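Long-range contacts in protoporphyrinogen oxidase (Exiguobacterium sibiricum, PDB 3LOV), which probably oxidises coproporphyrinogen III to coproporphyrin III with oxygen and FAD, a late step of coproporphyrin-dependent heme b biosynthesis: residues L82-N86 with Q348-H352; D180-T184 with A412-G416; R262-Y267 with Q431-I435; L141-E145 with V192-Q196. All blocks are in the same frame, centred on the assembly; numbering follows the deposited sequence.

Overall arrangement
The four contacts spread over a single chain built around FAD, and in contacts 1, 2 and 3 the segments alternate along the sequence, so the chain passes back and forth between these regions. Contact 1 lies beside the flavin site, with its centre about 31 Å from that of contact 2 and 47 Å from that of contact 3, on the other side of the chain's centre from both. Helix 417-431 runs between contacts 2 and 3, starting just after 412-416 and ending at Gln431. Contact 4 is nested in the loop closed by contact 1; its centre is about 17 Å from that of contact 2, which it touches through Thr184 and Val192, so 180-184 ties the helical region to the loop before helix 417-431.

Contact 1. Residues L82-N86 with Q348-H352; sequences LVRNN and QKWNH
Asn86 and the last carbonyls of helix 346-349 make this a mainly hydrogen-bonded contact, set where the chain leaving strand 82-84, at the edge of a small antiparallel sheet, meets the helix's C-terminal end. Asn86 N reaches Lys349 O at 2.9 Å in an almost straight bond (174°). With CG anti to the carbonyl carbon (chi1 -68°), the Asn86 side chain delivers ND2 to two more acceptors, Gln348 O at 3.2 Å and Asn351 OD1 at 2.8 Å; both lie near its amide plane, although ND2 stands above the carbonyl plane of each. An alanine here would keep the backbone bond but would probably leave Gln348 O and Asn351 OD1 without this donor. In the flavin-containing amine oxidoreductase fold the junction borders the cofactor site: the FAD-binding residue Asp60 takes a salt bridge from Lys349 NZ and a hydrogen bond from Trp350 NE1. Asn85 CB and Lys349 CG share one face of the Trp350 ring, CB lying 3.9 Å from the centroid of the six-membered ring, while Asn85 OD1 bonds to Phe228 N. Val83 CG2 meets His352 ND1 obliquely at 3.8 Å. A water 2.7 Å from Arg84 O links it to Asn351 N.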
loop_
_atom_site.group_PDB
_atom_site.type_symbol
_atom_site.label_atom_id
_atom_site.label_comp_id
_atom_site.label_asym_id
_atom_site.label_seq_id
_atom_site.Cartn_x
_atom_site.Cartn_y
_atom_site.Cartn_z
ATOM N N LEU A 82 -7.934 -17.149 -7.015
ATOM C CA LEU A 82 -6.626 -16.560 -6.794
ATOM C C LEU A 82 -5.818 -16.655 -8.085
ATOM O O LEU A 82 -5.756 -17.715 -8.713
ATOM C CB LEU A 82 -5.868 -17.270 -5.667
ATOM C CG LEU A 82 -6.244 -16.926 -4.227
ATOM C CD1 LEU A 82 -5.757 -17.932 -3.224
ATOM C CD2 LEU A 82 -5.735 -15.539 -3.851
ATOM N N VAL A 83 -5.210 -15.546 -8.470
ATOM C CA VAL A 83 -4.336 -15.521 -9.597
ATOM C C VAL A 83 -3.056 -14.848 -9.147
ATOM O O VAL A 83 -3.036 -14.081 -8.177
ATOM C CB VAL A 83 -4.987 -14.839 -10.793
ATOM C CG1 VAL A 83 -6.048 -15.805 -11.443
ATOM C CG2 VAL A 83 -5.660 -13.485 -10.387
ATOM N N ARG A 84 -1.976 -15.201 -9.829
ATOM C CA ARG A 84 -0.696 -14.555 -9.654
ATOM C C ARG A 84 -0.369 -13.636 -10.818
ATOM O O ARG A 84 -0.880 -13.788 -11.945
ATOM C CB ARG A 84 0.378 -15.607 -9.580
ATOM C CG ARG A 84 0.243 -16.524 -8.427
ATOM C CD ARG A 84 1.510 -17.339 -8.349
ATOM N NE ARG A 84 1.292 -18.477 -7.497
ATOM C CZ ARG A 84 1.492 -18.496 -6.188
ATOM N NH1 ARG A 84 1.925 -17.409 -5.533
ATOM N NH2 ARG A 84 1.250 -19.619 -5.530
ATOM N N ASN A 85 0.475 -12.659 -10.522
ATOM C CA ASN A 85 0.945 -11.737 -11.510
ATOM C C ASN A 85 1.960 -12.382 -12.443
ATOM O O ASN A 85 2.749 -13.213 -12.022
ATOM C CB ASN A 85 1.539 -10.491 -10.859
ATOM C CG ASN A 85 2.845 -10.740 -10.196
ATOM O OD1 ASN A 85 2.916 -11.311 -9.099
ATOM N ND2 ASN A 85 3.907 -10.299 -10.839
ATOM N N ASN A 86 1.912 -11.975 -13.706
ATOM C CA ASN A 86 2.932 -12.330 -14.694
ATOM C C ASN A 86 4.137 -11.437 -14.513
ATOM O O ASN A 86 4.000 -10.219 -14.259
ATOM C CB ASN A 86 2.400 -12.094 -16.119
ATOM C CG ASN A 86 1.300 -13.055 -16.491
ATOM O OD1 ASN A 86 1.353 -14.219 -16.134
ATOM N ND2 ASN A 86 0.294 -12.571 -17.195
ATOM N N GLN A 348 -0.741 -7.125 -19.629
ATOM C CA GLN A 348 0.467 -7.955 -19.513
ATOM C C GLN A 348 0.674 -8.538 -18.105
ATOM O O GLN A 348 1.219 -9.624 -17.956
ATOM C CB GLN A 348 1.728 -7.156 -19.875
ATOM C CG GLN A 348 1.729 -6.516 -21.246
ATOM C CD GLN A 348 1.744 -7.539 -22.329
ATOM O OE1 GLN A 348 0.724 -7.760 -22.977
ATOM N NE2 GLN A 348 2.892 -8.201 -22.521
ATOM N N LYS A 349 0.286 -7.804 -17.074
ATOM C CA LYS A 349 0.589 -8.219 -15.694
ATOM C C LYS A 349 -0.479 -9.215 -15.231
ATOM O O LYS A 349 -0.155 -10.165 -14.547
ATOM C CB LYS A 349 0.643 -6.987 -14.785
ATOM C CG LYS A 349 0.945 -7.255 -13.299
ATOM C CD LYS A 349 1.107 -5.936 -12.534
ATOM C CE LYS A 349 1.298 -6.134 -11.041
ATOM N NZ LYS A 349 0.905 -4.919 -10.296
ATOM N N TRP A 350 -1.726 -8.996 -15.631
ATOM C CA TRP A 350 -2.868 -9.845 -15.244
ATOM C C TRP A 350 -3.612 -10.448 -16.448
ATOM O O TRP A 350 -4.291 -9.737 -17.187
ATOM C CB TRP A 350 -3.886 -9.072 -14.372
ATOM C CG TRP A 350 -3.270 -8.502 -13.195
ATOM C CD1 TRP A 350 -2.966 -7.179 -12.990
ATOM C CD2 TRP A 350 -2.823 -9.202 -12.031
ATOM N NE1 TRP A 350 -2.333 -7.021 -11.776
ATOM C CE2 TRP A 350 -2.233 -8.246 -11.168
ATOM C CE3 TRP A 350 -2.844 -10.543 -11.631
ATOM C CZ2 TRP A 350 -1.719 -8.579 -9.930
ATOM C CZ3 TRP A 350 -2.316 -10.866 -10.370
ATOM C CH2 TRP A 350 -1.749 -9.889 -9.556
ATOM N N ASN A 351 -3.508 -11.768 -16.602
ATOM C CA ASN A 351 -4.215 -12.475 -17.660
ATOM C C ASN A 351 -5.714 -12.219 -17.626
ATOM O O ASN A 351 -6.314 -12.072 -18.657
ATOM C CB ASN A 351 -3.909 -13.978 -17.595
ATOM C CG ASN A 351 -2.500 -14.317 -18.103
ATOM O OD1 ASN A 351 -1.831 -13.486 -18.708
ATOM N ND2 ASN A 351 -2.067 -15.556 -17.885
ATOM N N HIS A 352 -6.313 -12.111 -16.446
ATOM C CA HIS A 352 -7.780 -12.004 -16.317
ATOM C C HIS A 352 -8.422 -10.636 -16.568
ATOM O O HIS A 352 -9.640 -10.533 -16.760
ATOM C CB HIS A 352 -8.188 -12.436 -14.899
ATOM C CG HIS A 352 -7.887 -11.409 -13.834
ATOM N ND1 HIS A 352 -6.640 -11.257 -13.276
ATOM C CD2 HIS A 352 -8.685 -10.515 -13.202
ATOM C CE1 HIS A 352 -6.678 -10.312 -12.348
ATOM N NE2 HIS A 352 -7.912 -9.847 -12.283
HETATM O O HOH W 1 -2.209 -13.383 -14.318
#

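Contact 2. Residues D180-T184 with A412-G416; sequences DQMST and AYTVG
Gln181 and Thr414 lie side by side, their side chains pointing the same way, and Thr414 CG2 is the atom that does the touching. It sits 3.9 Å from Gln181 CB and 3.8 Å from Gln181 OE1, so the methyl is met by the base and the amide oxygen of the glutamine. The Thr414 torsion explains this: CG2 is anti to the carbonyl carbon, and OG1 takes the place between the backbone N and that carbon (chi1 64°). At the backbone level, Gln181 O faces the other segment, with Thr414 CA at 3.3 Å in a CA-H...O contact and Val415 N at 3.5 Å in a weak, bent hydrogen bond (137°). Two irregular connections meet here: 180-184 belongs to the helical region, between helices 160-172 and 189-198, while 412-416 carries the chain from strand 400-411 of the large mixed sheet into helix 417-431, with Gly416 as N-cap. Beside the weak bond a water spans the gap, accepting from Ser183 N at 3.0 Å and donating to Tyr413 O at 2.8 Å. Val415 turns CG2 against Ser183, 4.0 Å from its CA. The hydroxyl of Ser183 is held separately by Asp147 OD2 and the amide of Ala186. Tyr413 sends its ring away from 180-184, to stack with His417, and its OH bonds to Leu440 O and Gly444 N, near residues Leu440 and Val445 that bind FAD.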
loop_
_atom_site.group_PDB
_atom_site.type_symbol
_atom_site.label_atom_id
_atom_site.label_comp_id
_atom_site.label_asym_id
_atom_site.label_seq_id
_atom_site.Cartn_x
_atom_site.Cartn_y
_atom_site.Cartn_z
ATOM N N ASP A 180 14.907 8.234 2.140
ATOM C CA ASP A 180 15.684 8.802 3.260
ATOM C C ASP A 180 14.891 8.988 4.569
ATOM O O ASP A 180 15.450 9.450 5.573
ATOM C CB ASP A 180 16.351 10.139 2.860
ATOM C CG ASP A 180 17.493 9.941 1.866
ATOM O OD1 ASP A 180 18.421 9.170 2.181
ATOM O OD2 ASP A 180 17.451 10.526 0.753
ATOM N N GLN A 181 13.606 8.665 4.571
ATOM C CA GLN A 181 12.806 8.746 5.827
ATOM C C GLN A 181 12.261 7.382 6.338
ATOM O O GLN A 181 12.105 7.181 7.566
ATOM C CB GLN A 181 11.628 9.727 5.642
ATOM C CG GLN A 181 12.032 11.120 5.109
ATOM C CD GLN A 181 10.878 12.082 5.109
ATOM O OE1 GLN A 181 9.844 11.858 5.772
ATOM N NE2 GLN A 181 11.039 13.176 4.382
HETATM N N MSE A 182 12.023 6.462 5.398
HETATM C CA MSE A 182 11.522 5.097 5.683
HETATM C C MSE A 182 12.470 4.397 6.648
HETATM O O MSE A 182 13.655 4.604 6.582
HETATM C CB MSE A 182 11.558 4.234 4.441
HETATM C CG MSE A 182 10.503 4.352 3.380
HETATM SE SE MSE A 182 11.278 3.264 1.886
HETATM C CE MSE A 182 10.361 4.406 0.638
ATOM N N SER A 183 11.936 3.544 7.502
ATOM C CA SER A 183 12.728 2.725 8.423
ATOM C C SER A 183 13.510 1.628 7.669
ATOM O O SER A 183 13.080 1.129 6.639
ATOM C CB SER A 183 11.793 2.079 9.444
ATOM O OG SER A 183 12.343 0.893 10.016
ATOM N N THR A 184 14.675 1.277 8.172
ATOM C CA THR A 184 15.416 0.163 7.621
ATOM C C THR A 184 14.819 -1.119 8.216
ATOM O O THR A 184 14.431 -2.035 7.485
ATOM C CB THR A 184 16.897 0.275 7.970
ATOM O OG1 THR A 184 17.427 1.464 7.394
ATOM C CG2 THR A 184 17.673 -0.901 7.444
ATOM N N ALA A 412 3.197 8.292 5.468
ATOM C CA ALA A 412 4.632 8.224 5.449
ATOM C C ALA A 412 5.097 7.756 6.819
ATOM O O ALA A 412 5.187 8.572 7.795
ATOM C CB ALA A 412 5.208 9.637 5.123
ATOM N N TYR A 413 5.351 6.445 6.910
ATOM C CA TYR A 413 5.952 5.836 8.088
ATOM C C TYR A 413 7.445 6.135 8.121
ATOM O O TYR A 413 8.127 5.871 7.157
ATOM C CB TYR A 413 5.854 4.293 8.057
ATOM C CG TYR A 413 4.492 3.631 8.296
ATOM C CD1 TYR A 413 3.282 4.276 8.008
ATOM C CD2 TYR A 413 4.437 2.313 8.710
ATOM C CE1 TYR A 413 2.035 3.633 8.184
ATOM C CE2 TYR A 413 3.198 1.654 8.890
ATOM C CZ TYR A 413 2.011 2.318 8.650
ATOM O OH TYR A 413 0.822 1.647 8.812
ATOM N N THR A 414 7.964 6.573 9.256
ATOM C CA THR A 414 9.382 6.899 9.373
ATOM C C THR A 414 9.928 6.158 10.560
ATOM O O THR A 414 9.168 5.486 11.237
ATOM C CB THR A 414 9.593 8.409 9.625
ATOM O OG1 THR A 414 9.017 8.739 10.896
ATOM C CG2 THR A 414 8.949 9.291 8.473
ATOM N N VAL A 415 11.230 6.285 10.822
ATOM C CA VAL A 415 11.874 5.628 11.957
ATOM C C VAL A 415 11.124 5.963 13.236
ATOM O O VAL A 415 10.807 7.123 13.457
ATOM C CB VAL A 415 13.353 6.045 12.103
ATOM C CG1 VAL A 415 13.960 5.431 13.381
ATOM C CG2 VAL A 415 14.149 5.625 10.833
ATOM N N GLY A 416 10.869 4.921 14.042
ATOM C CA GLY A 416 10.115 4.959 15.327
ATOM C C GLY A 416 8.570 4.872 15.256
ATOM O O GLY A 416 7.878 5.025 16.275
HETATM O O HOH W 2 9.036 3.225 6.988
#

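Contact 3. Residues R262-Y267 with Q431-I435; sequences REDGRY and QYPGI
Arg262 and Tyr267 reach 431-435 through different polar bonds. The Arg262 chain is extended from CG to NE (chi2 -165°), which carries the guanidinium out to Gln431 O and the Tyr432 ring. Its NH1 donates to Gln431 O at 2.7 Å, approaching in the carbonyl plane, and NH2 adds a weak bond to the same oxygen. Since Gln431 ends helix 417-431, the positive group there probably suits the helix's carbonyl end; Asp296 OD2 forms a salt bridge with NH2. Tyr267 OH gives a short bond of 2.5 Å to Pro433 O, which lies at the edge of the tyrosine ring, near its plane.

Stacking is the second kind of interaction. The Arg262 guanidinium lies flat on Tyr432, centres 4.2 Å apart and planes at 22°, a cation-pi pair with NH2 over the ring's rim. Tyr432 OH is bonded to Asp296 N, so one aspartate fixes both partners of the stack.

Apolar packing does the rest. Ile435 CD1 sits over the middle of the Tyr267 ring, 4.0 Å from its centroid. Tyr267 CE1 comes to the edge of the Tyr432 ring, 3.9 Å from CD2.

Both backbones turn tightly here: Glu263 to Arg266 forms a type I' hairpin turn, and Tyr432 to Ile435 a type II turn with Gly434 at positive phi. The hairpin belongs to the three-stranded beta meander joining strands 250-252 and 280-283 in this Rossmann-type FAD-binding domain, here packed against the turn into edge strand 435-437.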
loop_
_atom_site.group_PDB
_atom_site.type_symbol
_atom_site.label_atom_id
_atom_site.label_comp_id
_atom_site.label_asym_id
_atom_site.label_seq_id
_atom_site.Cartn_x
_atom_site.Cartn_y
_atom_site.Cartn_z
ATOM N N ARG A 262 -19.217 10.428 26.408
ATOM C CA ARG A 262 -19.250 9.464 27.472
ATOM C C ARG A 262 -20.686 9.242 27.971
ATOM O O ARG A 262 -21.439 10.190 28.131
ATOM C CB ARG A 262 -18.316 9.913 28.585
ATOM C CG ARG A 262 -16.903 10.162 28.025
ATOM C CD ARG A 262 -15.874 10.256 29.110
ATOM N NE ARG A 262 -14.686 10.983 28.642
ATOM C CZ ARG A 262 -13.564 10.419 28.205
ATOM N NH1 ARG A 262 -13.451 9.104 28.148
ATOM N NH2 ARG A 262 -12.540 11.182 27.818
ATOM N N GLU A 263 -21.052 7.971 28.151
ATOM C CA GLU A 263 -22.315 7.557 28.780
ATOM C C GLU A 263 -21.939 6.688 29.951
ATOM O O GLU A 263 -22.098 5.483 29.882
ATOM C CB GLU A 263 -23.176 6.703 27.856
ATOM C CG GLU A 263 -23.968 7.440 26.861
ATOM C CD GLU A 263 -25.084 8.221 27.475
ATOM O OE1 GLU A 263 -25.349 8.081 28.686
ATOM O OE2 GLU A 263 -25.664 9.024 26.751
ATOM N N ASP A 264 -21.397 7.298 30.999
ATOM C CA ASP A 264 -21.081 6.593 32.245
ATOM C C ASP A 264 -20.417 5.215 32.037
ATOM O O ASP A 264 -20.918 4.172 32.500
ATOM C CB ASP A 264 -22.366 6.481 33.104
ATOM C CG ASP A 264 -23.048 7.855 33.337
ATOM O OD1 ASP A 264 -22.382 8.772 33.847
ATOM O OD2 ASP A 264 -24.246 8.036 33.007
ATOM N N GLY A 265 -19.271 5.203 31.355
ATOM C CA GLY A 265 -18.531 3.952 31.140
ATOM C C GLY A 265 -18.738 3.399 29.728
ATOM O O GLY A 265 -17.906 2.691 29.205
ATOM N N ARG A 266 -19.860 3.722 29.117
ATOM C CA ARG A 266 -20.139 3.342 27.743
ATOM C C ARG A 266 -19.945 4.600 26.894
ATOM O O ARG A 266 -19.542 5.645 27.392
ATOM C CB ARG A 266 -21.587 2.788 27.624
ATOM C CG ARG A 266 -22.032 1.719 28.681
ATOM C CD ARG A 266 -23.463 1.157 28.411
ATOM N NE ARG A 266 -23.519 0.426 27.135
ATOM C CZ ARG A 266 -24.553 0.381 26.285
ATOM N NH1 ARG A 266 -25.710 0.986 26.537
ATOM N NH2 ARG A 266 -24.421 -0.304 25.154
ATOM N N TYR A 267 -20.273 4.523 25.615
ATOM C CA TYR A 267 -20.130 5.672 24.742
ATOM C C TYR A 267 -21.392 5.881 23.954
ATOM O O TYR A 267 -22.081 4.922 23.580
ATOM C CB TYR A 267 -18.925 5.441 23.794
ATOM C CG TYR A 267 -17.633 5.349 24.551
ATOM C CD1 TYR A 267 -17.000 6.490 24.998
ATOM C CD2 TYR A 267 -17.043 4.112 24.830
ATOM C CE1 TYR A 267 -15.815 6.408 25.742
ATOM C CE2 TYR A 267 -15.870 4.033 25.545
ATOM C CZ TYR A 267 -15.255 5.195 25.998
ATOM O OH TYR A 267 -14.072 5.120 26.713
ATOM N N GLN A 431 -7.440 7.381 28.057
ATOM C CA GLN A 431 -8.450 8.424 28.000
ATOM C C GLN A 431 -9.817 7.923 27.587
ATOM O O GLN A 431 -10.825 8.517 27.978
ATOM C CB GLN A 431 -8.019 9.541 27.068
ATOM C CG GLN A 431 -6.844 10.306 27.631
ATOM C CD GLN A 431 -7.173 10.928 28.994
ATOM O OE1 GLN A 431 -8.047 11.778 29.108
ATOM N NE2 GLN A 431 -6.477 10.499 30.006
ATOM N N TYR A 432 -9.856 6.858 26.769
ATOM C CA TYR A 432 -11.120 6.258 26.329
ATOM C C TYR A 432 -11.086 4.728 26.405
ATOM O O TYR A 432 -10.988 4.039 25.389
ATOM C CB TYR A 432 -11.426 6.687 24.910
ATOM C CG TYR A 432 -11.628 8.171 24.698
ATOM C CD1 TYR A 432 -10.514 9.044 24.483
ATOM C CD2 TYR A 432 -12.900 8.710 24.641
ATOM C CE1 TYR A 432 -10.699 10.383 24.248
ATOM C CE2 TYR A 432 -13.093 10.074 24.390
ATOM C CZ TYR A 432 -11.997 10.897 24.188
ATOM O OH TYR A 432 -12.188 12.238 23.930
ATOM N N PRO A 433 -11.194 4.191 27.615
ATOM C CA PRO A 433 -11.147 2.756 27.764
ATOM C C PRO A 433 -12.218 2.143 26.885
ATOM O O PRO A 433 -13.312 2.698 26.790
ATOM C CB PRO A 433 -11.458 2.533 29.246
ATOM C CG PRO A 433 -11.215 3.836 29.914
ATOM C CD PRO A 433 -11.491 4.881 28.881
ATOM N N GLY A 434 -11.867 1.044 26.216
ATOM C CA GLY A 434 -12.743 0.391 25.237
ATOM C C GLY A 434 -12.678 0.906 23.790
ATOM O O GLY A 434 -13.432 0.442 22.922
ATOM N N ILE A 435 -11.791 1.852 23.507
ATOM C CA ILE A 435 -11.663 2.333 22.144
ATOM C C ILE A 435 -10.336 1.853 21.584
ATOM O O ILE A 435 -9.295 2.009 22.215
ATOM C CB ILE A 435 -11.890 3.859 22.060
ATOM C CG1 ILE A 435 -13.296 4.184 22.610
ATOM C CG2 ILE A 435 -11.720 4.384 20.619
ATOM C CD1 ILE A 435 -13.784 5.575 22.313
#

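Contact 4. Residues L141-E145 with V192-Q196; sequences LRIPE and VANEQ
Ile143 presses its two branches against Val192, Glu195 and Gln196, three residues on one side of helix 189-198, as the loop before helix 150-158 packs on that helix within the helical region of this flavin oxidase. CG2 meets Val192 CG1 at 3.8 Å and comes within 3.5 Å of Gln196 OE1. CD1 goes deeper, lying 3.6 Å from Gln196 N and 3.8 Å from Glu195 CG, so the end of the isoleucine rests on the helix backbone as well as on the aliphatic parts of two polar side chains. Its first torsion (chi1 -68°) puts CG2 anti to the backbone N and CG1 anti to the carbonyl carbon, which sends CG2 toward Val192 CG1 and Gln196 OE1 and lets CG1 carry CD1 onto Glu195 and Gln196. Pro144 follows with a looser touch, its CD 4.2 Å from Val192 CG1. Cutting Ile143 back to an alanine would probably open a gap beside Val192 and leave the Glu195 methylenes without their apolar neighbour.

The next shell sets these side chains in place. The buried carboxylate of Glu195 is satisfied by helix 150-158, with OE1 hydrogen-bonded to Tyr153 OH and OE2 in a salt bridge with Arg157 NE; the chain behind it is extended and CG stands anti to the backbone N, leaving its flank along Ile143 CD1. Tyr153 also touches Pro144 and Val192, so helix 150-158 backs both segments. Further out, Arg142 turns away from the helix, and its NH1 bonds both Asp139 O and, at 3.1 Å, Leu141 O, standing above the plane of the Leu141 carbonyl.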
loop_
_atom_site.group_PDB
_atom_site.type_symbol
_atom_site.label_atom_id
_atom_site.label_comp_id
_atom_site.label_asym_id
_atom_site.label_seq_id
_atom_site.Cartn_x
_atom_site.Cartn_y
_atom_site.Cartn_z
ATOM N N LEU A 141 32.471 1.206 8.247
ATOM C CA LEU A 141 31.036 0.839 8.353
ATOM C C LEU A 141 30.730 0.094 9.647
ATOM O O LEU A 141 31.551 -0.708 10.113
ATOM C CB LEU A 141 30.605 -0.060 7.201
ATOM C CG LEU A 141 30.630 0.559 5.806
ATOM C CD1 LEU A 141 30.557 -0.528 4.761
ATOM C CD2 LEU A 141 29.511 1.603 5.664
ATOM N N ARG A 142 29.548 0.338 10.218
ATOM C CA ARG A 142 29.044 -0.380 11.400
ATOM C C ARG A 142 27.621 -0.837 11.144
ATOM O O ARG A 142 26.802 -0.062 10.626
ATOM C CB ARG A 142 29.000 0.537 12.629
ATOM C CG ARG A 142 30.334 1.056 13.087
ATOM C CD ARG A 142 31.186 -0.043 13.723
ATOM N NE ARG A 142 32.477 0.503 14.160
ATOM C CZ ARG A 142 33.598 0.528 13.432
ATOM N NH1 ARG A 142 33.653 0.032 12.197
ATOM N NH2 ARG A 142 34.692 1.060 13.949
ATOM N N ILE A 143 27.324 -2.082 11.498
ATOM C CA ILE A 143 25.945 -2.598 11.465
ATOM C C ILE A 143 25.072 -1.706 12.396
ATOM O O ILE A 143 25.434 -1.494 13.565
ATOM C CB ILE A 143 25.891 -4.078 11.966
ATOM C CG1 ILE A 143 26.582 -5.006 10.969
ATOM C CG2 ILE A 143 24.433 -4.527 12.214
ATOM C CD1 ILE A 143 25.658 -5.566 9.888
ATOM N N PRO A 144 23.936 -1.188 11.897
ATOM C CA PRO A 144 23.127 -0.358 12.814
ATOM C C PRO A 144 22.469 -1.204 13.904
ATOM O O PRO A 144 21.846 -2.220 13.607
ATOM C CB PRO A 144 22.089 0.303 11.901
ATOM C CG PRO A 144 21.997 -0.634 10.703
ATOM C CD PRO A 144 23.328 -1.322 10.561
ATOM N N GLU A 145 22.692 -0.803 15.153
ATOM C CA GLU A 145 22.034 -1.405 16.315
ATOM C C GLU A 145 20.628 -0.863 16.503
ATOM O O GLU A 145 19.709 -1.619 16.733
ATOM C CB GLU A 145 22.823 -1.115 17.586
ATOM C CG GLU A 145 24.103 -1.920 17.716
ATOM C CD GLU A 145 24.535 -2.063 19.166
ATOM O OE1 GLU A 145 23.933 -2.898 19.888
ATOM O OE2 GLU A 145 25.466 -1.337 19.579
ATOM N N VAL A 192 20.115 -6.121 6.680
ATOM C CA VAL A 192 21.025 -5.951 7.814
ATOM C C VAL A 192 21.434 -7.333 8.383
ATOM O O VAL A 192 22.604 -7.545 8.739
ATOM C CB VAL A 192 20.385 -5.063 8.917
ATOM C CG1 VAL A 192 21.312 -4.929 10.160
ATOM C CG2 VAL A 192 20.020 -3.680 8.338
ATOM N N ALA A 193 20.452 -8.228 8.491
ATOM C CA ALA A 193 20.661 -9.610 8.968
ATOM C C ALA A 193 21.712 -10.301 8.078
ATOM O O ALA A 193 22.698 -10.804 8.543
ATOM C CB ALA A 193 19.291 -10.401 8.947
ATOM N N ASN A 194 21.512 -10.221 6.777
ATOM C CA ASN A 194 22.432 -10.835 5.841
ATOM C C ASN A 194 23.803 -10.200 5.804
ATOM O O ASN A 194 24.797 -10.923 5.711
ATOM C CB ASN A 194 21.790 -10.927 4.467
ATOM C CG ASN A 194 20.619 -11.912 4.453
ATOM O OD1 ASN A 194 19.603 -11.664 3.843
ATOM N ND2 ASN A 194 20.781 -13.021 5.120
ATOM N N GLU A 195 23.871 -8.875 5.941
ATOM C CA GLU A 195 25.142 -8.182 6.048
ATOM C C GLU A 195 25.925 -8.670 7.270
ATOM O O GLU A 195 27.157 -8.814 7.242
ATOM C CB GLU A 195 24.915 -6.660 6.198
ATOM C CG GLU A 195 26.193 -5.839 6.131
ATOM C CD GLU A 195 26.006 -4.300 6.192
ATOM O OE1 GLU A 195 24.868 -3.809 6.255
ATOM O OE2 GLU A 195 27.032 -3.578 6.192
ATOM N N GLN A 196 25.216 -8.841 8.377
ATOM C CA GLN A 196 25.859 -9.242 9.604
ATOM C C GLN A 196 26.409 -10.684 9.482
ATOM O O GLN A 196 27.498 -10.976 9.950
ATOM C CB GLN A 196 24.852 -9.119 10.734
ATOM C CG GLN A 196 25.403 -9.455 12.106
ATOM C CD GLN A 196 24.589 -8.801 13.217
ATOM O OE1 GLN A 196 23.828 -7.856 12.986
ATOM N NE2 GLN A 196 24.744 -9.309 14.430
#